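Long-range contacts in integral membrane indolylacetylinositol arabinosyltransferase EmbC (Mycolicibacterium smegmatis, PDB 7BVE), which is a membrane-embedded arabinosyltransferase that probably polymerises arabinose into the arabinan of cell-wall arabinogalactan: residues V56-I61 against Q1051-D1056; Q182-F187 against L1013-L1018; E44-Q49 against Q199-I204; V95-P100 against P1045-A1050. All coordinates share one frame; numbering follows the deposited sequence.

Contact 1 of 4, residues V56-I61 against Q1051-D1056; sequences VDAPLI and QPARLD
The methyl of A1053 points toward V56-I61 and meets A58 and V56, and this small apolar meeting is the close-packed part of the contact. A1053 CB lies 3.9 Å from A58 CB and 4.2 Å from V56 CB. V56 meets the methyl with CB, its CG2 standing barely farther off; that same CG2, set between the backbone N and the carbonyl carbon (chi1 -60° for CG1), goes on to W47. L45 of strand 38-46 packs on both A58 and A1053.

A little earlier in both segments the backbones run side by side in the same direction. The carbonyl oxygen of Q1051 faces the step from V56 to D57: V56 CA offers it a CH...O approach at 3.3 Å, and D57 N lies 2.9 Å from the same Q1051 O. D57 CB also brushes this Q1051 O, at 3.4 Å, but with CG anti to the backbone N (chi1 -160°) the carboxylate is carried away from Q1051-D1056; the D57 side chain packs on V986 and L1019.

The other side is loose. The amide end of Q1051 leads away from V56-I61, P1052 CB points away from it, and both residues are exposed, as is R1054, which leans on Q49. Past A58 and A1053 the two segments part. What remains is a short, weakly bonded parallel strand pair joining the N-terminal concanavalin-like domain to the C-terminal domain, placed just before strand 1056-1062 joins the edge of the N-terminal sheet.

Contact 2 of 4, residues Q182-F187 against L1013-L1018; sequences QIVGVF and LGITEL
The flat amide of Q182 meets the 1013-1018 segment in two ways: one N-H at its end binds the carbonyl of G1014, while a methyl of L1018 lies against its flat side. L1018 CD1 is 3.9 Å from each of Q182 CD, OE1 and NE2, the even spacing of a methyl set over the plane. The other flat group, the ring of F187, has V184 CG2 at its edge, in plane, and meets the ring of Y1047 at about a right angle.

The bond from Q182 NE2 to G1014 O is 3.2 Å long and moderately bent, 149° at the hydrogen. The donor comes from above the carbonyl plane, 44° out of it. An extended side chain makes the reach possible: CG is anti to the backbone N (chi1 178°) and the chain stays straight as far as the amide. G1014 lies just ahead of helix 1016-1019.

Beside the amide, V184 divides its two methyls. CG2 goes to F187, whereas CG1 faces the start of the helix, 4.2 Å from I1015 CG2 and 4.5 Å from L1018 CB. The bond from L1018 N to I1015 O closes the turn that brings these two residues to the same valine.

All five touching residues are buried. A single neutral hydrogen bond among aliphatic groups pairs a buried amide N-H with a buried carbonyl and probably helps hold the Q182 side chain, so the N- and C-terminal domains meet here through apolar packing and one directed bond, with no charge pair between the two segments.

Contact 3 of 4, residues E44-Q49 against Q199-I204; sequences ELNWPQ and QLSATI
Two neighbouring antiparallel strands of the concanavalin-like domain meet here, E44-N46 running against S201-T203, with L45 opposite A202. L45 N donates to A202 O at 2.9 Å and nearly straight (160°), while the return bond from A202 N to L45 O is weak. W47 N makes another weak bond, to L200 O.

Side chains share the polar work on the face of E44, N46 and S201. S201 OG donates to N46 OD1 at 2.9 Å, tilted 17° from the plane of the amide carbonyl. The other end of that amide, N46 ND2, binds E44 OE2 at 3.2 Å from above the carboxylate plane, and D1056 OD2 as well, so both ends of N46 are gripped.

In the seven-stranded antiparallel sheet, strand 201-203 lies between 67-71 and 38-46, with 1056-1062 beyond the latter. L45 and A202, both buried, point to the opposite face. Next to the paired residues, W47 CB packs on L200 CB at 3.8 Å. With CG anti to the backbone N (chi1 171°), the indole of W47 swings away from L200 towards V186, its NE1 bonding weakly to Q54 O.

Contact 4 of 4, residues V95-P100 against P1045-A1050; sequences VPKQAP and PWYPDA
Each segment holds a type I turn, P96-A99, closed by a bond from A99 N to P96 O, and Y1047-A1050, and the contact runs through Y1047 at the start of the second and W1046 just ahead of it. Q98 is the main contributor from 95-100. Its CB sits over one face of the W1046 indole in a CH-pi contact, 3.9 Å from the centroid of the six-membered ring and 20° off the ring normal. The two side chains lie antiparallel as they pass. At the pyrrole side P96 crosses the tryptophan at about a right angle, with P96 CB 4.0 Å from W1046 CD1, and the methyl of A99 comes up obliquely near NE1.

The first turn belongs to the loop between strands 90-93 and 107-112 of a four-stranded antiparallel sheet in the N-terminal domain. The second lies in the link that leads from strand 1039-1045, in the mixed sheet of the C-terminal domain, to the short strand 1051-1052.

Bent at chi2 (88°), the Q98 chain carries its amide beyond the six-membered ring towards Y1047. Q98 NE2 lies in the plane of the tyrosine ring at its edge, 3.5 Å from Y1047 CE1, while Q98 OE1 is 3.3 Å from the same Y1047 CE1 in an oblique position. The amide and ring planes stand 65° apart. The K97 chain crosses the end of the tyrosine, its CG, CD and CE all near the hydroxyl, with K97 CE 3.8 Å from Y1047 OH. The K97 ammonium goes past the phenol to a salt bridge with D189.

All four contacts lie on one side of the chain's centre. Contact 1 is central: between centres it is about 9 Å from contact 3, about 11 Å from contact 2 and about 14 Å from contact 4. Contacts 3 and 4, about 19 Å apart between centres, do not touch. Along the chain the N-terminal segments come in the order 44-49, 56-61, 95-100, 182-187, 199-204; 1013-1018, 1045-1050 and 1051-1056 follow after the whole membrane region. Contact 3 stays within the concanavalin-like domain; the others join it to the C-terminal domain. V56 probably bonds to V186 within the N-terminal domain; D1056 probably bonds to E44 and N46, tying the C-terminal domain to it.

Contact 1 of 4, residues V56-I61 against Q1051-D1056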
loop_
_atom_site.group_PDB
_atom_site.type_symbol
_atom_site.label_atom_id
_atom_site.label_comp_id
_atom_site.label_asym_id
_atom_site.label_seq_id
_atom_site.Cartn_x
_atom_site.Cartn_y
_atom_site.Cartn_z
ATOM N N VAL A 56 -3.953 15.793 -46.580
ATOM C CA VAL A 56 -2.568 15.904 -46.141
ATOM C C VAL A 56 -2.465 15.273 -44.765
ATOM O O VAL A 56 -3.457 14.782 -44.226
ATOM C CB VAL A 56 -2.072 17.358 -46.123
ATOM C CG1 VAL A 56 -2.148 17.957 -47.501
ATOM C CG2 VAL A 56 -2.858 18.174 -45.139
ATOM N N ASP A 57 -1.270 15.270 -44.188
ATOM C CA ASP A 57 -1.036 14.560 -42.938
ATOM C C ASP A 57 -0.049 15.367 -42.107
ATOM O O ASP A 57 1.149 15.359 -42.390
ATOM C CB ASP A 57 -0.508 13.160 -43.219
ATOM C CG ASP A 57 -0.696 12.232 -42.062
ATOM O OD1 ASP A 57 -1.204 12.681 -41.021
ATOM O OD2 ASP A 57 -0.358 11.041 -42.200
ATOM N N ALA A 58 -0.548 16.055 -41.082
ATOM C CA ALA A 58 0.262 16.959 -40.264
ATOM C C ALA A 58 -0.076 16.771 -38.794
ATOM O O ALA A 58 -0.845 17.542 -38.218
ATOM C CB ALA A 58 0.033 18.408 -40.689
ATOM N N PRO A 59 0.496 15.754 -38.146
ATOM C CA PRO A 59 0.103 15.448 -36.764
ATOM C C PRO A 59 0.801 16.369 -35.778
ATOM O O PRO A 59 2.018 16.326 -35.634
ATOM C CB PRO A 59 0.552 13.998 -36.586
ATOM C CG PRO A 59 0.801 13.501 -37.935
ATOM C CD PRO A 59 1.284 14.656 -38.713
ATOM N N LEU A 60 0.021 17.175 -35.075
ATOM C CA LEU A 60 0.546 18.154 -34.140
ATOM C C LEU A 60 0.906 17.485 -32.820
ATOM O O LEU A 60 0.202 16.583 -32.369
ATOM C CB LEU A 60 -0.473 19.270 -33.925
ATOM C CG LEU A 60 -0.464 20.493 -34.843
ATOM C CD1 LEU A 60 -0.805 20.186 -36.252
ATOM C CD2 LEU A 60 -1.457 21.481 -34.335
ATOM N N ILE A 61 2.002 17.930 -32.201
ATOM C CA ILE A 61 2.458 17.295 -30.969
ATOM C C ILE A 61 1.815 17.942 -29.742
ATOM O O ILE A 61 1.616 17.276 -28.722
ATOM C CB ILE A 61 4.004 17.300 -30.902
ATOM C CG1 ILE A 61 4.520 16.403 -29.785
ATOM C CG2 ILE A 61 4.576 18.673 -30.716
ATOM C CD1 ILE A 61 5.993 16.180 -29.829
ATOM N N GLN A 1051 -0.453 12.661 -48.337
ATOM C CA GLN A 1051 0.935 13.082 -48.332
ATOM C C GLN A 1051 1.232 13.876 -47.062
ATOM O O GLN A 1051 0.313 14.303 -46.367
ATOM C CB GLN A 1051 1.219 13.931 -49.568
ATOM C CG GLN A 1051 1.004 13.196 -50.876
ATOM C CD GLN A 1051 1.975 12.053 -51.064
ATOM O OE1 GLN A 1051 3.155 12.167 -50.739
ATOM N NE2 GLN A 1051 1.480 10.937 -51.582
ATOM N N PRO A 1052 2.501 14.064 -46.713
ATOM C CA PRO A 1052 2.816 15.023 -45.653
ATOM C C PRO A 1052 2.550 16.448 -46.109
ATOM O O PRO A 1052 2.515 16.758 -47.301
ATOM C CB PRO A 1052 4.305 14.789 -45.388
ATOM C CG PRO A 1052 4.532 13.407 -45.813
ATOM C CD PRO A 1052 3.658 13.203 -47.005
ATOM N N ALA A 1053 2.337 17.318 -45.132
ATOM C CA ALA A 1053 2.039 18.714 -45.411
ATOM C C ALA A 1053 3.337 19.492 -45.558
ATOM O O ALA A 1053 4.422 19.008 -45.227
ATOM C CB ALA A 1053 1.160 19.293 -44.311
ATOM N N ARG A 1054 3.243 20.724 -46.050
ATOM C CA ARG A 1054 4.396 21.619 -46.054
ATOM C C ARG A 1054 3.978 22.876 -45.296
ATOM O O ARG A 1054 2.825 23.306 -45.379
ATOM C CB ARG A 1054 4.874 21.918 -47.467
ATOM C CG ARG A 1054 3.939 22.730 -48.325
ATOM C CD ARG A 1054 4.459 22.811 -49.734
ATOM N NE ARG A 1054 4.379 21.516 -50.397
ATOM C CZ ARG A 1054 4.927 21.250 -51.576
ATOM N NH1 ARG A 1054 5.602 22.193 -52.218
ATOM N NH2 ARG A 1054 4.807 20.044 -52.108
ATOM N N LEU A 1055 4.899 23.420 -44.516
ATOM C CA LEU A 1055 4.560 24.518 -43.634
ATOM C C LEU A 1055 5.182 25.811 -44.136
ATOM O O LEU A 1055 6.281 25.821 -44.694
ATOM C CB LEU A 1055 5.039 24.227 -42.217
ATOM C CG LEU A 1055 4.525 22.934 -41.597
ATOM C CD1 LEU A 1055 5.055 22.795 -40.189
ATOM C CD2 LEU A 1055 3.023 22.871 -41.625
ATOM N N ASP A 1056 4.468 26.909 -43.930
ATOM C CA ASP A 1056 4.924 28.226 -44.346
ATOM C C ASP A 1056 5.627 28.889 -43.170
ATOM O O ASP A 1056 4.977 29.290 -42.201
ATOM C CB ASP A 1056 3.752 29.070 -44.834
ATOM C CG ASP A 1056 3.133 28.517 -46.096
ATOM O OD1 ASP A 1056 3.861 27.883 -46.885
ATOM O OD2 ASP A 1056 1.918 28.704 -46.301
#

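Contact 2 of 4, residues Q182-F187 against L1013-L1018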
loop_
_atom_site.group_PDB
_atom_site.type_symbol
_atom_site.label_atom_id
_atom_site.label_comp_id
_atom_site.label_asym_id
_atom_site.label_seq_id
_atom_site.Cartn_x
_atom_site.Cartn_y
_atom_site.Cartn_z
ATOM N N GLN A 182 -8.657 18.635 -32.002
ATOM C CA GLN A 182 -7.364 18.012 -32.227
ATOM C C GLN A 182 -7.131 17.786 -33.714
ATOM O O GLN A 182 -8.026 17.350 -34.437
ATOM C CB GLN A 182 -7.265 16.699 -31.456
ATOM C CG GLN A 182 -5.968 15.956 -31.664
ATOM C CD GLN A 182 -5.797 14.775 -30.754
ATOM O OE1 GLN A 182 -6.626 14.516 -29.895
ATOM N NE2 GLN A 182 -4.718 14.038 -30.946
ATOM N N ILE A 183 -5.920 18.100 -34.171
ATOM C CA ILE A 183 -5.556 18.032 -35.580
ATOM C C ILE A 183 -4.495 16.960 -35.756
ATOM O O ILE A 183 -3.472 16.979 -35.067
ATOM C CB ILE A 183 -5.050 19.391 -36.085
ATOM C CG1 ILE A 183 -6.149 20.434 -35.967
ATOM C CG2 ILE A 183 -4.609 19.292 -37.505
ATOM C CD1 ILE A 183 -5.682 21.817 -36.221
ATOM N N VAL A 184 -4.757 16.005 -36.650
ATOM C CA VAL A 184 -3.772 15.003 -37.048
ATOM C C VAL A 184 -3.607 15.063 -38.560
ATOM O O VAL A 184 -3.028 14.161 -39.169
ATOM C CB VAL A 184 -4.159 13.582 -36.596
ATOM C CG1 VAL A 184 -4.213 13.485 -35.100
ATOM C CG2 VAL A 184 -5.470 13.178 -37.176
ATOM N N GLY A 185 -4.099 16.129 -39.173
ATOM C CA GLY A 185 -4.033 16.282 -40.610
ATOM C C GLY A 185 -5.306 16.924 -41.090
ATOM O O GLY A 185 -6.136 17.274 -40.261
ATOM N N VAL A 186 -5.488 17.115 -42.390
ATOM C CA VAL A 186 -6.734 17.650 -42.928
ATOM C C VAL A 186 -7.210 16.687 -43.999
ATOM O O VAL A 186 -6.592 16.585 -45.063
ATOM C CB VAL A 186 -6.574 19.063 -43.494
ATOM C CG1 VAL A 186 -7.872 19.532 -44.105
ATOM C CG2 VAL A 186 -6.137 20.033 -42.418
ATOM N N PHE A 187 -8.306 15.989 -43.730
ATOM C CA PHE A 187 -8.782 14.901 -44.566
ATOM C C PHE A 187 -10.092 15.295 -45.232
ATOM O O PHE A 187 -10.815 16.164 -44.748
ATOM C CB PHE A 187 -8.973 13.639 -43.735
ATOM C CG PHE A 187 -7.750 13.228 -42.997
ATOM C CD1 PHE A 187 -6.694 12.635 -43.638
ATOM C CD2 PHE A 187 -7.664 13.428 -41.639
ATOM C CE1 PHE A 187 -5.569 12.276 -42.953
ATOM C CE2 PHE A 187 -6.547 13.063 -40.953
ATOM C CZ PHE A 187 -5.505 12.486 -41.601
ATOM N N LEU A 1013 0.758 8.084 -28.051
ATOM C CA LEU A 1013 -0.372 7.182 -28.227
ATOM C C LEU A 1013 -1.709 7.896 -28.207
ATOM O O LEU A 1013 -2.740 7.229 -28.116
ATOM C CB LEU A 1013 -0.391 6.102 -27.146
ATOM C CG LEU A 1013 0.619 4.963 -27.108
ATOM C CD1 LEU A 1013 0.425 4.175 -25.846
ATOM C CD2 LEU A 1013 0.396 4.056 -28.287
ATOM N N GLY A 1014 -1.724 9.220 -28.255
ATOM C CA GLY A 1014 -2.951 9.960 -28.421
ATOM C C GLY A 1014 -3.031 10.490 -29.830
ATOM O O GLY A 1014 -4.052 11.037 -30.239
ATOM N N ILE A 1015 -1.946 10.336 -30.574
ATOM C CA ILE A 1015 -1.876 10.741 -31.968
ATOM C C ILE A 1015 -2.026 9.546 -32.896
ATOM O O ILE A 1015 -2.784 9.588 -33.860
ATOM C CB ILE A 1015 -0.555 11.491 -32.240
ATOM C CG1 ILE A 1015 -0.417 12.693 -31.325
ATOM C CG2 ILE A 1015 -0.513 11.978 -33.656
ATOM C CD1 ILE A 1015 0.932 13.317 -31.376
ATOM N N THR A 1016 -1.310 8.459 -32.612
ATOM C CA THR A 1016 -1.412 7.252 -33.417
ATOM C C THR A 1016 -2.692 6.481 -33.148
ATOM O O THR A 1016 -3.022 5.573 -33.914
ATOM C CB THR A 1016 -0.214 6.344 -33.162
ATOM O OG1 THR A 1016 -0.263 5.864 -31.817
ATOM C CG2 THR A 1016 1.071 7.111 -33.353
ATOM N N GLU A 1017 -3.404 6.809 -32.075
ATOM C CA GLU A 1017 -4.711 6.232 -31.806
ATOM C C GLU A 1017 -5.753 6.707 -32.807
ATOM O O GLU A 1017 -6.714 5.984 -33.082
ATOM C CB GLU A 1017 -5.115 6.602 -30.382
ATOM C CG GLU A 1017 -6.353 5.948 -29.842
ATOM C CD GLU A 1017 -6.632 6.358 -28.410
ATOM O OE1 GLU A 1017 -5.878 7.190 -27.869
ATOM O OE2 GLU A 1017 -7.601 5.838 -27.821
ATOM N N LEU A 1018 -5.570 7.896 -33.376
ATOM C CA LEU A 1018 -6.500 8.471 -34.332
ATOM C C LEU A 1018 -6.029 8.389 -35.768
ATOM O O LEU A 1018 -6.858 8.373 -36.672
ATOM C CB LEU A 1018 -6.750 9.945 -34.005
ATOM C CG LEU A 1018 -7.381 10.253 -32.658
ATOM C CD1 LEU A 1018 -7.493 11.738 -32.491
ATOM C CD2 LEU A 1018 -8.729 9.609 -32.567
#

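Contact 3 of 4, residues E44-Q49 against Q199-I204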
loop_
_atom_site.group_PDB
_atom_site.type_symbol
_atom_site.label_atom_id
_atom_site.label_comp_id
_atom_site.label_asym_id
_atom_site.label_seq_id
_atom_site.Cartn_x
_atom_site.Cartn_y
_atom_site.Cartn_z
ATOM N N GLU A 44 2.715 28.006 -39.967
ATOM C CA GLU A 44 1.285 27.805 -40.125
ATOM C C GLU A 44 1.002 26.834 -41.261
ATOM O O GLU A 44 1.840 26.595 -42.131
ATOM C CB GLU A 44 0.537 29.109 -40.391
ATOM C CG GLU A 44 0.805 29.712 -41.737
ATOM C CD GLU A 44 -0.034 30.940 -41.982
ATOM O OE1 GLU A 44 -0.823 31.306 -41.087
ATOM O OE2 GLU A 44 0.089 31.536 -43.072
ATOM N N LEU A 45 -0.213 26.296 -41.246
ATOM C CA LEU A 45 -0.672 25.284 -42.192
ATOM C C LEU A 45 -1.818 25.850 -43.017
ATOM O O LEU A 45 -2.930 26.008 -42.510
ATOM C CB LEU A 45 -1.112 24.029 -41.448
ATOM C CG LEU A 45 -1.737 22.902 -42.263
ATOM C CD1 LEU A 45 -0.763 22.386 -43.289
ATOM C CD2 LEU A 45 -2.195 21.789 -41.342
ATOM N N ASN A 46 -1.554 26.148 -44.281
ATOM C CA ASN A 46 -2.579 26.557 -45.231
ATOM C C ASN A 46 -2.890 25.356 -46.112
ATOM O O ASN A 46 -2.006 24.876 -46.824
ATOM C CB ASN A 46 -2.092 27.733 -46.071
ATOM C CG ASN A 46 -1.898 28.993 -45.255
ATOM O OD1 ASN A 46 -2.730 29.338 -44.420
ATOM N ND2 ASN A 46 -0.791 29.685 -45.489
ATOM N N TRP A 47 -4.145 24.872 -46.075
ATOM C CA TRP A 47 -4.386 23.487 -46.489
ATOM C C TRP A 47 -4.368 23.237 -47.992
ATOM O O TRP A 47 -3.690 22.284 -48.415
ATOM C CB TRP A 47 -5.665 22.942 -45.855
ATOM C CG TRP A 47 -6.008 21.606 -46.459
ATOM C CD1 TRP A 47 -5.247 20.480 -46.436
ATOM C CD2 TRP A 47 -7.189 21.271 -47.195
ATOM N NE1 TRP A 47 -5.876 19.466 -47.105
ATOM C CE2 TRP A 47 -7.073 19.924 -47.580
ATOM C CE3 TRP A 47 -8.341 21.977 -47.555
ATOM C CZ2 TRP A 47 -8.062 19.269 -48.294
ATOM C CZ3 TRP A 47 -9.313 21.327 -48.272
ATOM C CH2 TRP A 47 -9.170 19.988 -48.636
ATOM N N PRO A 48 -5.134 23.970 -48.858
ATOM C CA PRO A 48 -5.125 23.540 -50.265
ATOM C C PRO A 48 -3.802 23.878 -50.927
ATOM O O PRO A 48 -3.540 25.020 -51.314
ATOM C CB PRO A 48 -6.292 24.315 -50.888
ATOM C CG PRO A 48 -7.107 24.721 -49.747
ATOM C CD PRO A 48 -6.135 25.035 -48.675
ATOM N N GLN A 49 -2.969 22.849 -51.064
ATOM C CA GLN A 49 -1.572 23.063 -51.403
ATOM C C GLN A 49 -1.412 23.359 -52.888
ATOM O O GLN A 49 -0.939 24.433 -53.272
ATOM C CB GLN A 49 -0.736 21.841 -51.007
ATOM C CG GLN A 49 -0.743 21.458 -49.523
ATOM C CD GLN A 49 -0.150 22.512 -48.615
ATOM O OE1 GLN A 49 0.716 23.284 -49.018
ATOM N NE2 GLN A 49 -0.571 22.507 -47.360
ATOM N N GLN A 199 -10.253 28.182 -47.782
ATOM C CA GLN A 199 -8.944 28.458 -47.204
ATOM C C GLN A 199 -8.974 28.071 -45.733
ATOM O O GLN A 199 -9.485 28.823 -44.901
ATOM C CB GLN A 199 -8.577 29.927 -47.391
ATOM C CG GLN A 199 -7.206 30.321 -46.880
ATOM C CD GLN A 199 -6.077 29.691 -47.667
ATOM O OE1 GLN A 199 -6.147 29.566 -48.889
ATOM N NE2 GLN A 199 -5.015 29.304 -46.970
ATOM N N LEU A 200 -8.440 26.897 -45.416
ATOM C CA LEU A 200 -8.161 26.547 -44.034
ATOM C C LEU A 200 -6.817 27.130 -43.628
ATOM O O LEU A 200 -5.885 27.187 -44.429
ATOM C CB LEU A 200 -8.175 25.031 -43.852
ATOM C CG LEU A 200 -8.012 24.433 -42.454
ATOM C CD1 LEU A 200 -8.906 23.244 -42.312
ATOM C CD2 LEU A 200 -6.586 23.992 -42.198
ATOM N N SER A 201 -6.723 27.575 -42.378
ATOM C CA SER A 201 -5.479 28.098 -41.839
ATOM C C SER A 201 -5.393 27.729 -40.372
ATOM O O SER A 201 -6.411 27.693 -39.683
ATOM C CB SER A 201 -5.390 29.612 -41.999
ATOM O OG SER A 201 -5.380 29.970 -43.364
ATOM N N ALA A 202 -4.181 27.456 -39.902
ATOM C CA ALA A 202 -3.970 27.106 -38.506
ATOM C C ALA A 202 -2.539 27.446 -38.139
ATOM O O ALA A 202 -1.613 26.962 -38.785
ATOM C CB ALA A 202 -4.241 25.624 -38.258
ATOM N N THR A 203 -2.358 28.273 -37.114
ATOM C CA THR A 203 -1.026 28.622 -36.645
ATOM C C THR A 203 -0.598 27.603 -35.603
ATOM O O THR A 203 -1.230 27.482 -34.554
ATOM C CB THR A 203 -0.977 30.024 -36.048
ATOM O OG1 THR A 203 -1.724 30.044 -34.834
ATOM C CG2 THR A 203 -1.569 31.026 -37.004
ATOM N N ILE A 204 0.481 26.883 -35.892
ATOM C CA ILE A 204 0.936 25.821 -35.014
ATOM C C ILE A 204 1.656 26.431 -33.818
ATOM O O ILE A 204 2.355 27.444 -33.934
ATOM C CB ILE A 204 1.846 24.866 -35.807
ATOM C CG1 ILE A 204 1.138 24.430 -37.075
ATOM C CG2 ILE A 204 2.140 23.623 -35.029
ATOM C CD1 ILE A 204 2.035 23.760 -38.044
#

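Contact 4 of 4, residues V95-P100 against P1045-A1050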
loop_
_atom_site.group_PDB
_atom_site.type_symbol
_atom_site.label_atom_id
_atom_site.label_comp_id
_atom_site.label_asym_id
_atom_site.label_seq_id
_atom_site.Cartn_x
_atom_site.Cartn_y
_atom_site.Cartn_z
ATOM N N VAL A 95 -9.580 14.840 -38.379
ATOM C CA VAL A 95 -9.297 13.462 -37.977
ATOM C C VAL A 95 -9.885 12.522 -39.015
ATOM O O VAL A 95 -10.821 12.881 -39.740
ATOM C CB VAL A 95 -9.894 13.145 -36.590
ATOM C CG1 VAL A 95 -9.139 13.852 -35.491
ATOM C CG2 VAL A 95 -11.323 13.582 -36.558
ATOM N N PRO A 96 -9.330 11.312 -39.141
ATOM C CA PRO A 96 -9.934 10.342 -40.068
ATOM C C PRO A 96 -11.236 9.820 -39.484
ATOM O O PRO A 96 -11.278 9.411 -38.326
ATOM C CB PRO A 96 -8.880 9.237 -40.165
ATOM C CG PRO A 96 -7.654 9.838 -39.705
ATOM C CD PRO A 96 -8.042 10.804 -38.646
ATOM N N LYS A 97 -12.296 9.807 -40.301
ATOM C CA LYS A 97 -13.628 9.452 -39.820
ATOM C C LYS A 97 -13.756 7.989 -39.409
ATOM O O LYS A 97 -14.725 7.640 -38.727
ATOM C CB LYS A 97 -14.668 9.756 -40.892
ATOM C CG LYS A 97 -14.543 8.865 -42.109
ATOM C CD LYS A 97 -15.553 9.214 -43.173
ATOM C CE LYS A 97 -15.422 8.304 -44.373
ATOM N NZ LYS A 97 -16.370 8.683 -45.450
ATOM N N GLN A 98 -12.812 7.127 -39.808
ATOM C CA GLN A 98 -12.884 5.714 -39.472
ATOM C C GLN A 98 -12.436 5.418 -38.053
ATOM O O GLN A 98 -12.697 4.316 -37.562
ATOM C CB GLN A 98 -12.033 4.883 -40.430
ATOM C CG GLN A 98 -12.553 4.800 -41.842
ATOM C CD GLN A 98 -12.064 5.925 -42.708
ATOM O OE1 GLN A 98 -11.105 6.600 -42.374
ATOM N NE2 GLN A 98 -12.715 6.123 -43.842
ATOM N N ALA A 99 -11.774 6.362 -37.395
ATOM C CA ALA A 99 -11.262 6.135 -36.056
ATOM C C ALA A 99 -12.407 6.057 -35.046
ATOM O O ALA A 99 -13.463 6.663 -35.247
ATOM C CB ALA A 99 -10.298 7.247 -35.671
ATOM N N PRO A 100 -12.236 5.285 -33.969
ATOM C CA PRO A 100 -13.311 5.206 -32.967
ATOM C C PRO A 100 -13.505 6.490 -32.185
ATOM O O PRO A 100 -14.641 6.827 -31.830
ATOM C CB PRO A 100 -12.850 4.059 -32.061
ATOM C CG PRO A 100 -11.926 3.266 -32.897
ATOM C CD PRO A 100 -11.217 4.250 -33.752
ATOM N N PRO A 1045 -1.929 3.575 -42.251
ATOM C CA PRO A 1045 -2.807 4.742 -42.244
ATOM C C PRO A 1045 -4.209 4.388 -42.701
ATOM O O PRO A 1045 -4.414 3.455 -43.476
ATOM C CB PRO A 1045 -2.134 5.687 -43.244
ATOM C CG PRO A 1045 -0.746 5.215 -43.350
ATOM C CD PRO A 1045 -0.825 3.741 -43.205
ATOM N N TRP A 1046 -5.187 5.149 -42.203
ATOM C CA TRP A 1046 -6.547 4.996 -42.705
ATOM C C TRP A 1046 -6.672 5.537 -44.121
ATOM O O TRP A 1046 -7.326 4.923 -44.969
ATOM C CB TRP A 1046 -7.556 5.696 -41.804
ATOM C CG TRP A 1046 -7.726 5.137 -40.453
ATOM C CD1 TRP A 1046 -7.294 5.678 -39.296
ATOM C CD2 TRP A 1046 -8.380 3.922 -40.108
ATOM N NE1 TRP A 1046 -7.643 4.887 -38.239
ATOM C CE2 TRP A 1046 -8.309 3.795 -38.713
ATOM C CE3 TRP A 1046 -9.022 2.924 -40.842
ATOM C CZ2 TRP A 1046 -8.852 2.715 -38.037
ATOM C CZ3 TRP A 1046 -9.556 1.853 -40.171
ATOM C CH2 TRP A 1046 -9.471 1.756 -38.782
ATOM N N TYR A 1047 -6.074 6.695 -44.395
ATOM C CA TYR A 1047 -6.077 7.207 -45.758
ATOM C C TYR A 1047 -4.680 7.044 -46.347
ATOM O O TYR A 1047 -3.766 7.797 -45.975
ATOM C CB TYR A 1047 -6.512 8.676 -45.825
ATOM C CG TYR A 1047 -7.972 8.968 -45.546
ATOM C CD1 TYR A 1047 -8.889 7.962 -45.283
ATOM C CD2 TYR A 1047 -8.448 10.254 -45.629
ATOM C CE1 TYR A 1047 -10.222 8.253 -45.046
ATOM C CE2 TYR A 1047 -9.766 10.548 -45.408
ATOM C CZ TYR A 1047 -10.645 9.555 -45.118
ATOM O OH TYR A 1047 -11.958 9.888 -44.901
ATOM N N PRO A 1048 -4.461 6.096 -47.261
ATOM C CA PRO A 1048 -3.109 5.883 -47.790
ATOM C C PRO A 1048 -2.638 6.960 -48.750
ATOM O O PRO A 1048 -1.425 7.083 -48.963
ATOM C CB PRO A 1048 -3.224 4.531 -48.496
ATOM C CG PRO A 1048 -4.427 3.881 -47.888
ATOM C CD PRO A 1048 -5.366 5.000 -47.623
ATOM N N ASP A 1049 -3.544 7.741 -49.335
ATOM C CA ASP A 1049 -3.204 8.796 -50.283
ATOM C C ASP A 1049 -2.980 10.150 -49.618
ATOM O O ASP A 1049 -3.173 11.191 -50.258
ATOM C CB ASP A 1049 -4.293 8.905 -51.348
ATOM C CG ASP A 1049 -5.681 9.090 -50.749
ATOM O OD1 ASP A 1049 -5.832 8.977 -49.513
ATOM O OD2 ASP A 1049 -6.626 9.361 -51.515
ATOM N N ALA A 1050 -2.581 10.165 -48.354
ATOM C CA ALA A 1050 -2.383 11.396 -47.599
ATOM C C ALA A 1050 -0.891 11.692 -47.541
ATOM O O ALA A 1050 -0.151 11.059 -46.786
ATOM C CB ALA A 1050 -2.982 11.267 -46.205
#